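L-ribulose 3-epimerase (Methylomonas sp. DH-1, PDB 7CJ7) catalyses the manganese-dependent epimerisation of ketoses at C3, most actively interconverting L-ribulose and L-xylulose, within a TIM-barrel homodimer. Local coordinates at residues A[243-248]-A[272-277]; A[14-19]-A[30-35]; A[212-215]-A[221-224]; A[6-11]-A[65-70]; A[184-189]-A[228-233]. All coordinates share one frame; numbering follows the deposited sequence.

All five contacts lie in one TIM-barrel fold, on its closed eight-stranded parallel sheet or on the loops and helices around it. Interaction 4 spans strands 8-12 and 65-72, and interaction 2, nested within the chain loop it closes, packs the turn after strand 8-12 onto helix 22-35. Interaction 3 is nested inside interaction 5, which uses helix 227-236, their centres about 10 Å apart, beside the second subunit. Interaction 1, last in the chain, joins helix 271-285 to strand 242-245, which pairs with strand 8-12 to close the barrel. Interactions 1 and 5, about 16 Å apart between centres, supply Glu246 and Asp185 to the same manganese, and interactions 1, 4 and 5 all reach the bound L-sorbose.

Interaction 1. Residues A[243-248]-A[272-277]; sequences ITFESF and DDLAGK. With MN (manganese (II) ion), chain D; SOL (L-sorbose), chain C.
The Phe245 ring meets Leu274 at its edge: Leu274 CG lies near the ring plane, 3.7 Å from Phe245 CZ and about as far from CE2, and the two side chains cross at roughly a right angle. Ala275 CA approaches the ring obliquely, 4.2 Å from Phe245 CE2. Tyr37 also touches this ring, and Trp268 touches Leu274. CG of Phe245 is anti to the backbone N (chi1 169°), which carries the phenyl off the outer side of strand 242-245 toward helix 271-285. Two residues on, Ser247 points to the same helix, and its OG lies 3.6 Å from Leu274 CD2; the hydroxyl has its polar partner in Arg217 O. On the helix's outer side, Lys277 NZ forms a salt bridge with Asp273 OD2 at 3.0 Å, the oxygen accepting through its syn lone pair.

Between Phe245 and Ser247, Glu246 reaches the other way, its extended chain putting OE2 2.1 Å from the manganese, a site completed by Glu152, Asp185, His211 and the sugar. Its OE1 stands 2.8 Å from O3 of L-sorbose. By similarity Glu246 is a proton donor or acceptor in the epimerisation. The chemistry is therefore divided along a few residues at the end of strand 242-245 and in the loop just beyond: apolar contact with the final helix on the outer side, and metal and substrate oxygens on the inner side.

Interaction 2. Residues A[14-19]-A[30-35]; sequences LVWSGD and AGAARA
Trp16 lays one face of its indole on the backbone of Gly31 and Ala32. Gly31 CA makes a CH-pi contact with the five-membered ring, 3.9 Å from its centroid and 29° off the normal, while Ala32 N sits over the six-membered part, 3.5 Å from Trp16 CZ2. At the outer end of the indole, Trp16 CH2 touches Ala32 CB at 3.7 Å. Such a close approach of ring to helix depends on Gly31 having no side chain: a CB there would fall about 2.4 Å from Trp16 NE1, a plain clash. On the opposite face Val15 CG1 lies over the centre, so the ring is held between its own neighbour in sequence and the helix. A water lies in the plane of the indole at its edge, accepting from Trp16 NE1 at 3.3 Å and donating to Gly31 O at 2.7 Å, which ties the ring to the helix through a polar bridge as well.

Trp16 CG is anti to the carbonyl carbon, beside the backbone N (chi1 -67°), which swings the indole toward helix 22-35. One shell out, the backbone carrying it is pinned by Lys27 NZ at Trp16 O and by Ser271 OG at Val15 O.

In the fold, this is the turn between strand 8-12 and helix 22-35. Trp16 also touches Ser271, Asp272 and Ala275, in the seam between the first barrel helix and the last, 271-285; Arg34 crosses the same seam with a salt bridge to Asp272.

Interaction 3. Residues A[212-215]-A[221-224]; sequences IGES and GTGN
Glu214 sends CG anti to its own backbone N (chi1 -170°) and then bends at chi2 (47°), which curls the carboxylate back against the backbone of residues 221-224. Both segments belong to one excursion of the TIM barrel, the loop between strand 207-212 and helix 227-236, and the folded side chain lies between the two limbs of that loop. Glu214 OE1 accepts from Gly221 N at 2.8 Å through its anti lone pair. OE2 uses its anti lone pair too, for Ser215 N at 2.8 Å, and accepts from Val225 N as well, so backbone N-H groups from three places in the loop converge on a single buried carboxylate and probably favour its negative charge. Were an alanine to stand at Glu214, those N-H groups would probably lose their common acceptor and the two limbs of the loop be left freer to part.

Gly223 runs across the carboxylate, its CA 3.3 Å from Glu214 CD; a CB here would run into both Glu214 and Ser215. Gly221 has a positive phi that suits glycine. Across the dimer interface, Asn224 ND2 donates to Asn190 O of the second subunit. The last tie is made by Ser215, whose OG takes the hydrogen of Asn224 N at 2.8 Å with an N-H...O angle of 154°.

Interaction 4. Residues A[6-11]-A[65-70]; sequences RLEYGG and RAHASL. With SOL (L-sorbose), chain C.
Glu8 is gripped on both carboxylate oxygens by residues of strand 65-72; this is the compact part of the contact, buried at Glu8 and His67, with Arg65 leading out toward solvent. His67 NE2 donates to Glu8 OE1 at 2.8 Å in an almost straight bond (174°); the oxygen lies in the imidazole plane, yet the donor comes from well above the plane of the carboxylate, as the two flat groups are nearly perpendicular. Arg65 takes the other oxygen side-on, with NE 2.9 Å and NH2 2.5 Å from Glu8 OE2. Here guanidinium and carboxylate are almost coplanar. Both nitrogens meet one oxygen; together with His67 on the other this probably restrains how the carboxylate can turn. Glu8 CG lies between the backbone N and the carbonyl carbon (chi1 46°), and beyond it the chain runs extended to its partners. Tyr39 meets the His67 ring edge-to-face.

Strands 8-12 and 65-72 are the first and third of the TIM barrel, with strand 39-43 between them, so these side chains bridge non-adjacent strands near the strands' N-terminal ends. At the other end of the segment, on the pocket side, Ser69 OG accepts from O6 of L-sorbose at 2.6 Å and is also hydrogen-bonded to Glu41.

Toward solvent the contact is looser. The exposed Arg6 lays its guanidinium flat on that of Arg65, centres 4.0 Å apart and planes at 28°, with Arg6 NH1 over the middle of the group at 3.3 Å from Arg65 CZ. The Glu8 carboxylate at the Arg65 edge probably helps balance the two positive charges stacked there.

Interaction 5. Residues A[184-189]-A[228-233]; sequences LDTYHM and ASFFAA. With MN (manganese (II) ion), chain D; SOL (L-sorbose), chain C.
Apolar contacts join the segments, and all of them converge on Phe230. Thr186 CG2 rests over one face of the ring, 3.5 Å from its centroid and 15° off the normal, a CH-pi contact slightly off the centre. The methyl is aimed there because CG2 lies anti to the carbonyl carbon; OG1 is turned instead to Gly213 O, its hydrogen-bond partner. Met189 adds a Met-aromatic contact, its SD 3.6 Å from Phe230 CE1 in an oblique approach, with Met189 CE close to the same ring atoms, CE1 and CD1. Val200, Val210 and Ile212 also touch the ring. Cutting Phe230 back to an alanine would probably open a gap beneath Thr186 CG2 and set the end of Met189 free to turn. Within helix 186-192, Tyr187 CD2 sits over the centre of the His188 ring.

Hydrogen bonds gather at the N-terminal end of that helix and on its sugar-facing side. Asp185 is its N-cap: OD1 accepts from Tyr187 N at 2.9 Å. His188 NE2 donates to two oxygens of L-sorbose, O1 at 2.9 Å and O2 at 3.0 Å, a shared and therefore bent pair. The Tyr187 hydroxyl is hydrogen-bonded to Tyr157 of the second subunit.

Metal coordination comes from Asp185 OD2, 2.0 Å from the manganese, together with Glu152, His211, Glu246 and the sugar's O2 and O3. One carboxylate thus serves two ends: OD2 binds the ion and OD1 caps the helix that carries His188. Metal and helix N-terminus would both be expected to favour its negative charge, and the capping bond restrains how the metal ligand can turn.

Interaction 1. Residues A[243-248]-A[272-277]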
# COMPACT_ATOMS: atom_id res chain seq x y z
N ILE A 243 16.04 -16.43 -1.32
CA ILE A 243 14.62 -16.17 -1.66
C ILE A 243 13.79 -16.57 -0.45
O ILE A 243 13.78 -17.77 -0.14
CB ILE A 243 14.22 -16.96 -2.92
CG1 ILE A 243 15.12 -16.62 -4.11
CG2 ILE A 243 12.74 -16.75 -3.22
CD1 ILE A 243 14.85 -17.45 -5.35
N THR A 244 13.18 -15.60 0.23
CA THR A 244 12.36 -15.83 1.45
C THR A 244 10.88 -15.68 1.12
O THR A 244 10.49 -14.65 0.55
CB THR A 244 12.66 -14.82 2.57
OG1 THR A 244 14.05 -14.77 2.86
CG2 THR A 244 11.92 -15.14 3.85
N PHE A 245 10.09 -16.69 1.48
CA PHE A 245 8.61 -16.57 1.50
C PHE A 245 8.23 -15.72 2.70
O PHE A 245 8.64 -16.02 3.85
CB PHE A 245 7.95 -17.95 1.53
CG PHE A 245 6.47 -17.87 1.82
CD1 PHE A 245 5.63 -17.10 1.03
CD2 PHE A 245 5.92 -18.55 2.89
CE1 PHE A 245 4.27 -17.01 1.31
CE2 PHE A 245 4.57 -18.47 3.16
CZ PHE A 245 3.74 -17.71 2.37
N GLU A 246 7.44 -14.69 2.44
CA GLU A 246 6.97 -13.73 3.46
C GLU A 246 5.45 -13.65 3.39
O GLU A 246 4.90 -13.49 2.28
CB GLU A 246 7.63 -12.38 3.25
CG GLU A 246 7.28 -11.38 4.33
CD GLU A 246 8.22 -10.19 4.35
OE1 GLU A 246 8.88 -9.95 5.38
OE2 GLU A 246 8.29 -9.51 3.32
N SER A 247 4.79 -13.74 4.54
CA SER A 247 3.31 -13.76 4.61
C SER A 247 2.87 -13.32 6.00
O SER A 247 3.49 -13.73 6.99
CB SER A 247 2.79 -15.14 4.28
OG SER A 247 1.38 -15.16 4.24
N PHE A 248 1.80 -12.54 6.07
CA PHE A 248 1.26 -12.04 7.35
C PHE A 248 -0.24 -12.30 7.40
O PHE A 248 -0.96 -12.02 6.42
CB PHE A 248 1.60 -10.57 7.54
CG PHE A 248 3.08 -10.27 7.50
CD1 PHE A 248 3.87 -10.44 8.62
CD2 PHE A 248 3.67 -9.82 6.33
CE1 PHE A 248 5.23 -10.17 8.57
CE2 PHE A 248 5.03 -9.56 6.29
CZ PHE A 248 5.80 -9.73 7.41
N ASP A 272 1.87 -24.52 8.52
CA ASP A 272 2.53 -25.64 7.79
C ASP A 272 1.97 -25.74 6.36
O ASP A 272 2.76 -25.92 5.43
CB ASP A 272 2.39 -26.96 8.53
CG ASP A 272 3.11 -26.94 9.87
OD1 ASP A 272 4.07 -26.15 10.00
OD2 ASP A 272 2.70 -27.72 10.76
N ASP A 273 0.66 -25.60 6.19
CA ASP A 273 0.03 -25.69 4.85
C ASP A 273 0.52 -24.51 4.01
O ASP A 273 0.94 -24.71 2.85
CB ASP A 273 -1.50 -25.70 4.97
CG ASP A 273 -2.16 -25.87 3.62
OD1 ASP A 273 -2.06 -26.97 3.07
OD2 ASP A 273 -2.75 -24.89 3.13
N LEU A 274 0.45 -23.32 4.58
CA LEU A 274 0.86 -22.07 3.88
C LEU A 274 2.32 -22.20 3.44
O LEU A 274 2.58 -21.97 2.25
CB LEU A 274 0.67 -20.88 4.82
CG LEU A 274 1.15 -19.55 4.24
CD1 LEU A 274 0.15 -19.01 3.23
CD2 LEU A 274 1.40 -18.55 5.35
N ALA A 275 3.22 -22.55 4.36
CA ALA A 275 4.69 -22.58 4.11
C ALA A 275 5.04 -23.70 3.13
O ALA A 275 5.91 -23.49 2.27
CB ALA A 275 5.43 -22.74 5.41
N GLY A 276 4.42 -24.87 3.25
CA GLY A 276 4.67 -26.00 2.35
C GLY A 276 4.25 -25.67 0.93
O GLY A 276 5.03 -25.93 -0.01
N LYS A 277 3.05 -25.09 0.78
CA LYS A 277 2.50 -24.74 -0.54
C LYS A 277 3.35 -23.62 -1.16
O LYS A 277 3.54 -23.65 -2.38
CB LYS A 277 1.03 -24.34 -0.43
CG LYS A 277 0.08 -25.53 -0.30
CD LYS A 277 -1.37 -25.14 -0.29
CE LYS A 277 -2.30 -26.33 -0.28
NZ LYS A 277 -3.52 -26.00 0.50
MN MN D . 9.70 -8.08 2.63
C1 SOL C . 7.87 -5.16 5.27
O1 SOL C . 6.71 -4.84 4.54
C2 SOL C . 8.64 -6.28 4.64
O2 SOL C . 8.49 -6.53 3.46
C3 SOL C . 9.56 -7.11 5.52
O3 SOL C . 10.52 -7.79 4.74
C4 SOL C . 10.26 -6.25 6.57
O4 SOL C . 11.06 -5.26 5.92
C5 SOL C . 11.15 -7.04 7.52
O5 SOL C . 11.89 -6.14 8.34
C6 SOL C . 10.38 -8.00 8.41
O6 SOL C . 11.28 -8.74 9.24

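Interaction 2. Residues A[14-19]-A[30-35]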
# COMPACT_ATOMS: atom_id res chain seq x y z
N LEU A 14 7.55 -14.89 10.90
CA LEU A 14 6.13 -14.52 11.20
C LEU A 14 5.16 -15.47 10.50
O LEU A 14 3.93 -15.32 10.69
CB LEU A 14 5.89 -13.08 10.75
CG LEU A 14 5.86 -12.04 11.87
CD1 LEU A 14 4.57 -12.15 12.67
CD2 LEU A 14 7.08 -12.19 12.77
N VAL A 15 5.67 -16.38 9.67
CA VAL A 15 4.84 -17.47 9.11
C VAL A 15 4.45 -18.41 10.25
O VAL A 15 3.36 -19.00 10.17
CB VAL A 15 5.56 -18.20 7.96
CG1 VAL A 15 4.88 -19.51 7.62
CG2 VAL A 15 5.64 -17.31 6.73
N TRP A 16 5.27 -18.47 11.31
CA TRP A 16 5.12 -19.48 12.39
C TRP A 16 4.92 -18.84 13.77
O TRP A 16 4.14 -19.40 14.54
CB TRP A 16 6.32 -20.43 12.41
CG TRP A 16 6.40 -21.33 11.22
CD1 TRP A 16 5.74 -22.50 11.01
CD2 TRP A 16 7.26 -21.14 10.08
NE1 TRP A 16 6.11 -23.05 9.81
CE2 TRP A 16 7.05 -22.24 9.22
CE3 TRP A 16 8.19 -20.17 9.71
CZ2 TRP A 16 7.71 -22.37 8.00
CZ3 TRP A 16 8.85 -20.30 8.51
CH2 TRP A 16 8.61 -21.39 7.67
N SER A 17 5.65 -17.77 14.10
CA SER A 17 5.73 -17.21 15.47
C SER A 17 5.71 -15.68 15.45
O SER A 17 6.44 -15.10 14.65
CB SER A 17 6.96 -17.70 16.19
OG SER A 17 6.92 -19.10 16.37
N GLY A 18 4.93 -15.07 16.34
CA GLY A 18 4.85 -13.61 16.50
C GLY A 18 5.91 -13.07 17.46
O GLY A 18 6.10 -11.84 17.49
N ASP A 19 6.56 -13.94 18.21
CA ASP A 19 7.62 -13.57 19.18
C ASP A 19 8.79 -14.52 18.98
O ASP A 19 8.59 -15.61 18.40
CB ASP A 19 7.12 -13.62 20.63
CG ASP A 19 6.84 -15.03 21.11
OD1 ASP A 19 7.38 -15.98 20.51
OD2 ASP A 19 6.07 -15.17 22.09
N ALA A 30 11.53 -25.46 13.85
CA ALA A 30 10.97 -26.80 13.55
C ALA A 30 10.04 -26.70 12.34
O ALA A 30 10.10 -27.57 11.46
CB ALA A 30 10.27 -27.35 14.77
N GLY A 31 9.24 -25.63 12.26
CA GLY A 31 8.29 -25.39 11.15
C GLY A 31 9.01 -25.23 9.82
O GLY A 31 8.64 -25.91 8.85
N ALA A 32 10.01 -24.34 9.76
CA ALA A 32 10.81 -24.09 8.54
C ALA A 32 11.53 -25.37 8.11
O ALA A 32 11.51 -25.69 6.90
CB ALA A 32 11.76 -22.95 8.78
N ALA A 33 12.11 -26.12 9.05
CA ALA A 33 12.80 -27.40 8.78
C ALA A 33 11.79 -28.41 8.20
O ALA A 33 12.11 -29.07 7.19
CB ALA A 33 13.46 -27.93 10.03
N ARG A 34 10.62 -28.51 8.83
CA ARG A 34 9.54 -29.47 8.46
C ARG A 34 9.10 -29.23 7.01
O ARG A 34 8.90 -30.21 6.27
CB ARG A 34 8.37 -29.32 9.43
CG ARG A 34 7.23 -30.29 9.16
CD ARG A 34 6.46 -30.60 10.43
NE ARG A 34 5.79 -29.43 10.95
CZ ARG A 34 6.16 -28.76 12.04
NH1 ARG A 34 5.49 -27.69 12.40
NH2 ARG A 34 7.22 -29.13 12.73
N ALA A 35 8.94 -27.97 6.61
CA ALA A 35 8.48 -27.55 5.27
C ALA A 35 9.57 -27.75 4.21
O ALA A 35 9.24 -27.74 3.03
CB ALA A 35 8.03 -26.12 5.32
O HOH W 1 5.96 -25.93 8.24

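Interaction 3. Residues A[212-215]-A[221-224]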
# COMPACT_ATOMS: atom_id res chain seq x y z
N ILE A 212 9.43 -13.14 -1.60
CA ILE A 212 8.25 -13.61 -2.37
C ILE A 212 7.04 -13.41 -1.47
O ILE A 212 6.93 -14.12 -0.45
CB ILE A 212 8.42 -15.07 -2.81
CG1 ILE A 212 9.70 -15.28 -3.62
CG2 ILE A 212 7.18 -15.55 -3.55
CD1 ILE A 212 9.81 -14.39 -4.84
N GLY A 213 6.22 -12.43 -1.81
CA GLY A 213 4.94 -12.13 -1.14
C GLY A 213 3.83 -11.95 -2.16
O GLY A 213 4.06 -11.27 -3.19
N GLU A 214 2.66 -12.52 -1.90
CA GLU A 214 1.47 -12.30 -2.75
C GLU A 214 1.00 -10.85 -2.56
O GLU A 214 1.44 -10.18 -1.60
CB GLU A 214 0.40 -13.35 -2.43
CG GLU A 214 -0.77 -13.38 -3.40
CD GLU A 214 -0.43 -13.39 -4.88
OE1 GLU A 214 -0.44 -14.49 -5.49
OE2 GLU A 214 -0.20 -12.29 -5.44
N SER A 215 0.15 -10.37 -3.46
CA SER A 215 -0.34 -8.97 -3.46
C SER A 215 -0.99 -8.61 -2.12
O SER A 215 -0.86 -7.45 -1.70
CB SER A 215 -1.29 -8.75 -4.61
OG SER A 215 -2.33 -9.72 -4.63
N GLY A 221 -0.30 -17.27 -5.26
CA GLY A 221 -1.12 -17.69 -6.41
C GLY A 221 -2.58 -17.32 -6.25
O GLY A 221 -3.35 -17.63 -7.17
N THR A 222 -2.97 -16.70 -5.13
CA THR A 222 -4.38 -16.34 -4.81
C THR A 222 -4.57 -14.82 -4.88
O THR A 222 -5.60 -14.32 -4.38
CB THR A 222 -4.81 -16.85 -3.44
OG1 THR A 222 -4.11 -16.11 -2.43
CG2 THR A 222 -4.57 -18.33 -3.27
N GLY A 223 -3.59 -14.11 -5.42
CA GLY A 223 -3.63 -12.65 -5.53
C GLY A 223 -3.32 -12.19 -6.94
O GLY A 223 -3.65 -12.93 -7.90
N ASN A 224 -2.68 -11.04 -7.07
CA ASN A 224 -2.52 -10.33 -8.36
C ASN A 224 -1.06 -10.28 -8.82
O ASN A 224 -0.81 -9.73 -9.92
CB ASN A 224 -3.11 -8.93 -8.25
CG ASN A 224 -4.57 -8.95 -7.87
OD1 ASN A 224 -5.33 -9.76 -8.41
ND2 ASN A 224 -4.97 -8.09 -6.95

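Interaction 4. Residues A[6-11]-A[65-70]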
# COMPACT_ATOMS: atom_id res chain seq x y z
N ARG A 6 24.47 -17.80 -2.06
CA ARG A 6 24.03 -19.02 -2.77
C ARG A 6 22.53 -18.93 -2.97
O ARG A 6 21.84 -18.23 -2.18
CB ARG A 6 24.44 -20.26 -1.97
CG ARG A 6 23.76 -20.34 -0.61
CD ARG A 6 24.09 -21.64 0.12
NE ARG A 6 25.20 -21.48 1.05
CZ ARG A 6 25.60 -22.40 1.93
NH1 ARG A 6 24.97 -23.56 2.01
NH2 ARG A 6 26.62 -22.15 2.72
N LEU A 7 22.03 -19.60 -4.00
CA LEU A 7 20.57 -19.80 -4.18
C LEU A 7 20.09 -20.69 -3.03
O LEU A 7 20.51 -21.83 -2.94
CB LEU A 7 20.31 -20.45 -5.54
CG LEU A 7 18.83 -20.66 -5.86
CD1 LEU A 7 18.07 -19.35 -5.74
CD2 LEU A 7 18.66 -21.25 -7.25
N GLU A 8 19.23 -20.16 -2.16
CA GLU A 8 18.68 -20.92 -1.02
C GLU A 8 17.31 -20.34 -0.71
O GLU A 8 17.09 -19.16 -1.00
CB GLU A 8 19.62 -20.89 0.19
CG GLU A 8 20.16 -19.51 0.52
CD GLU A 8 21.05 -19.50 1.76
OE1 GLU A 8 21.67 -18.46 2.05
OE2 GLU A 8 21.12 -20.52 2.44
N TYR A 9 16.42 -21.17 -0.17
CA TYR A 9 15.01 -20.83 0.08
C TYR A 9 14.75 -20.77 1.58
O TYR A 9 15.17 -21.66 2.34
CB TYR A 9 14.10 -21.84 -0.61
CG TYR A 9 14.41 -22.00 -2.08
CD1 TYR A 9 13.78 -21.23 -3.03
CD2 TYR A 9 15.40 -22.87 -2.50
CE1 TYR A 9 14.08 -21.37 -4.38
CE2 TYR A 9 15.71 -23.02 -3.83
CZ TYR A 9 15.04 -22.27 -4.78
OH TYR A 9 15.36 -22.42 -6.10
N GLY A 10 14.04 -19.72 1.98
CA GLY A 10 13.82 -19.42 3.41
C GLY A 10 12.39 -19.03 3.68
O GLY A 10 11.66 -18.67 2.72
N GLY A 11 12.00 -19.14 4.94
CA GLY A 11 10.70 -18.69 5.45
C GLY A 11 10.90 -17.60 6.48
O GLY A 11 11.81 -17.72 7.32
N ARG A 65 19.84 -22.97 8.52
CA ARG A 65 20.63 -21.72 8.53
C ARG A 65 19.70 -20.57 8.92
O ARG A 65 18.46 -20.77 8.99
CB ARG A 65 21.32 -21.53 7.18
CG ARG A 65 22.32 -22.63 6.84
CD ARG A 65 23.21 -22.33 5.66
NE ARG A 65 22.54 -22.19 4.38
CZ ARG A 65 22.11 -23.22 3.62
NH1 ARG A 65 22.25 -24.46 4.05
NH2 ARG A 65 21.53 -23.01 2.45
N ALA A 66 20.27 -19.39 9.19
CA ALA A 66 19.48 -18.19 9.52
C ALA A 66 20.07 -16.97 8.81
O ALA A 66 21.30 -16.87 8.69
CB ALA A 66 19.42 -17.99 11.01
N HIS A 67 19.19 -16.11 8.32
CA HIS A 67 19.49 -14.71 7.94
C HIS A 67 18.60 -13.83 8.81
O HIS A 67 17.74 -14.36 9.51
CB HIS A 67 19.31 -14.48 6.44
CG HIS A 67 20.22 -15.29 5.58
ND1 HIS A 67 21.61 -15.25 5.72
CD2 HIS A 67 19.96 -16.15 4.58
CE1 HIS A 67 22.15 -16.05 4.82
NE2 HIS A 67 21.16 -16.61 4.10
N ALA A 68 18.80 -12.53 8.80
CA ALA A 68 18.02 -11.62 9.67
C ALA A 68 17.52 -10.43 8.85
O ALA A 68 18.25 -9.95 8.00
CB ALA A 68 18.85 -11.19 10.84
N SER A 69 16.32 -9.97 9.16
CA SER A 69 15.74 -8.74 8.60
C SER A 69 15.27 -7.88 9.78
O SER A 69 15.00 -8.44 10.86
CB SER A 69 14.62 -9.05 7.63
OG SER A 69 13.53 -9.67 8.29
N LEU A 70 15.19 -6.57 9.58
CA LEU A 70 14.52 -5.71 10.57
C LEU A 70 14.03 -4.44 9.88
O LEU A 70 14.37 -4.23 8.72
CB LEU A 70 15.50 -5.40 11.71
CG LEU A 70 16.75 -4.64 11.29
CD1 LEU A 70 16.49 -3.14 11.23
CD2 LEU A 70 17.91 -4.94 12.23
C1 SOL C . 7.87 -5.16 5.27
O1 SOL C . 6.71 -4.84 4.54
C2 SOL C . 8.64 -6.28 4.64
O2 SOL C . 8.49 -6.53 3.46
C3 SOL C . 9.56 -7.11 5.52
O3 SOL C . 10.52 -7.79 4.74
C4 SOL C . 10.26 -6.25 6.57
O4 SOL C . 11.06 -5.26 5.92
C5 SOL C . 11.15 -7.04 7.52
O5 SOL C . 11.89 -6.14 8.34
C6 SOL C . 10.38 -8.00 8.41
O6 SOL C . 11.28 -8.74 9.24

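Interaction 5. Residues A[184-189]-A[228-233]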
# COMPACT_ATOMS: atom_id res chain seq x y z
N LEU A 184 14.66 -6.88 -3.22
CA LEU A 184 13.34 -6.67 -3.87
C LEU A 184 12.33 -7.62 -3.23
O LEU A 184 12.72 -8.74 -2.84
CB LEU A 184 13.44 -6.89 -5.38
CG LEU A 184 14.18 -5.81 -6.15
CD1 LEU A 184 14.25 -6.19 -7.62
CD2 LEU A 184 13.51 -4.45 -6.00
N ASP A 185 11.09 -7.16 -3.13
CA ASP A 185 9.97 -7.88 -2.49
C ASP A 185 8.76 -7.78 -3.41
O ASP A 185 8.32 -6.65 -3.69
CB ASP A 185 9.72 -7.30 -1.10
CG ASP A 185 8.59 -7.96 -0.34
OD1 ASP A 185 7.61 -8.34 -0.97
OD2 ASP A 185 8.70 -8.06 0.88
N THR A 186 8.25 -8.91 -3.91
CA THR A 186 7.21 -8.92 -4.96
C THR A 186 5.95 -8.18 -4.47
O THR A 186 5.25 -7.60 -5.30
CB THR A 186 6.89 -10.34 -5.44
OG1 THR A 186 6.49 -11.14 -4.33
CG2 THR A 186 8.08 -10.97 -6.14
N TYR A 187 5.65 -8.23 -3.17
CA TYR A 187 4.47 -7.53 -2.60
C TYR A 187 4.61 -6.02 -2.84
O TYR A 187 3.65 -5.37 -3.29
CB TYR A 187 4.31 -7.83 -1.11
CG TYR A 187 3.41 -6.87 -0.38
CD1 TYR A 187 2.04 -6.94 -0.51
CD2 TYR A 187 3.93 -5.89 0.44
CE1 TYR A 187 1.20 -6.05 0.15
CE2 TYR A 187 3.10 -4.99 1.11
CZ TYR A 187 1.73 -5.09 0.98
OH TYR A 187 0.91 -4.21 1.63
N HIS A 188 5.78 -5.46 -2.53
CA HIS A 188 6.07 -4.02 -2.69
C HIS A 188 6.15 -3.66 -4.17
O HIS A 188 5.65 -2.58 -4.55
CB HIS A 188 7.31 -3.64 -1.89
CG HIS A 188 7.14 -3.85 -0.43
ND1 HIS A 188 6.24 -3.11 0.31
CD2 HIS A 188 7.74 -4.70 0.43
CE1 HIS A 188 6.30 -3.50 1.57
NE2 HIS A 188 7.22 -4.47 1.67
N MET A 189 6.75 -4.52 -4.99
CA MET A 189 6.94 -4.29 -6.44
C MET A 189 5.56 -4.20 -7.11
O MET A 189 5.40 -3.39 -8.04
CB MET A 189 7.73 -5.43 -7.08
CG MET A 189 9.14 -5.56 -6.56
SD MET A 189 9.97 -6.98 -7.29
CE MET A 189 10.06 -6.47 -9.00
N ALA A 228 5.06 -14.95 -12.95
CA ALA A 228 5.64 -15.46 -14.22
C ALA A 228 6.69 -14.47 -14.71
O ALA A 228 7.81 -14.90 -15.07
CB ALA A 228 4.56 -15.70 -15.25
N SER A 229 6.35 -13.18 -14.70
CA SER A 229 7.23 -12.07 -15.15
C SER A 229 8.42 -11.95 -14.20
O SER A 229 9.57 -11.82 -14.66
CB SER A 229 6.46 -10.78 -15.24
OG SER A 229 7.30 -9.74 -15.69
N PHE A 230 8.17 -12.01 -12.89
CA PHE A 230 9.22 -11.83 -11.87
C PHE A 230 10.25 -12.96 -11.98
O PHE A 230 11.46 -12.67 -12.01
CB PHE A 230 8.62 -11.77 -10.47
CG PHE A 230 9.68 -11.53 -9.43
CD1 PHE A 230 10.36 -10.33 -9.40
CD2 PHE A 230 10.03 -12.52 -8.53
CE1 PHE A 230 11.34 -10.10 -8.44
CE2 PHE A 230 11.00 -12.29 -7.57
CZ PHE A 230 11.67 -11.08 -7.54
N PHE A 231 9.82 -14.22 -11.99
CA PHE A 231 10.77 -15.37 -12.01
C PHE A 231 11.51 -15.42 -13.35
O PHE A 231 12.70 -15.80 -13.38
CB PHE A 231 10.07 -16.67 -11.64
CG PHE A 231 9.74 -16.77 -10.17
CD1 PHE A 231 10.74 -16.74 -9.22
CD2 PHE A 231 8.42 -16.89 -9.74
CE1 PHE A 231 10.44 -16.84 -7.86
CE2 PHE A 231 8.13 -17.00 -8.39
CZ PHE A 231 9.14 -16.97 -7.46
N ALA A 232 10.87 -15.00 -14.44
CA ALA A 232 11.53 -14.89 -15.76
C ALA A 232 12.71 -13.91 -15.66
O ALA A 232 13.80 -14.21 -16.17
CB ALA A 232 10.53 -14.50 -16.81
N ALA A 233 12.50 -12.76 -15.02
CA ALA A 233 13.54 -11.71 -14.88
C ALA A 233 14.69 -12.24 -14.01
O ALA A 233 15.85 -12.00 -14.36
CB ALA A 233 12.94 -10.46 -14.29
MN MN D . 9.70 -8.08 2.63
C1 SOL C . 7.87 -5.16 5.27
O1 SOL C . 6.71 -4.84 4.54
C2 SOL C . 8.64 -6.28 4.64
O2 SOL C . 8.49 -6.53 3.46
C3 SOL C . 9.56 -7.11 5.52
O3 SOL C . 10.52 -7.79 4.74
C4 SOL C . 10.26 -6.25 6.57
O4 SOL C . 11.06 -5.26 5.92
C5 SOL C . 11.15 -7.04 7.52
O5 SOL C . 11.89 -6.14 8.34
C6 SOL C . 10.38 -8.00 8.41
O6 SOL C . 11.28 -8.74 9.24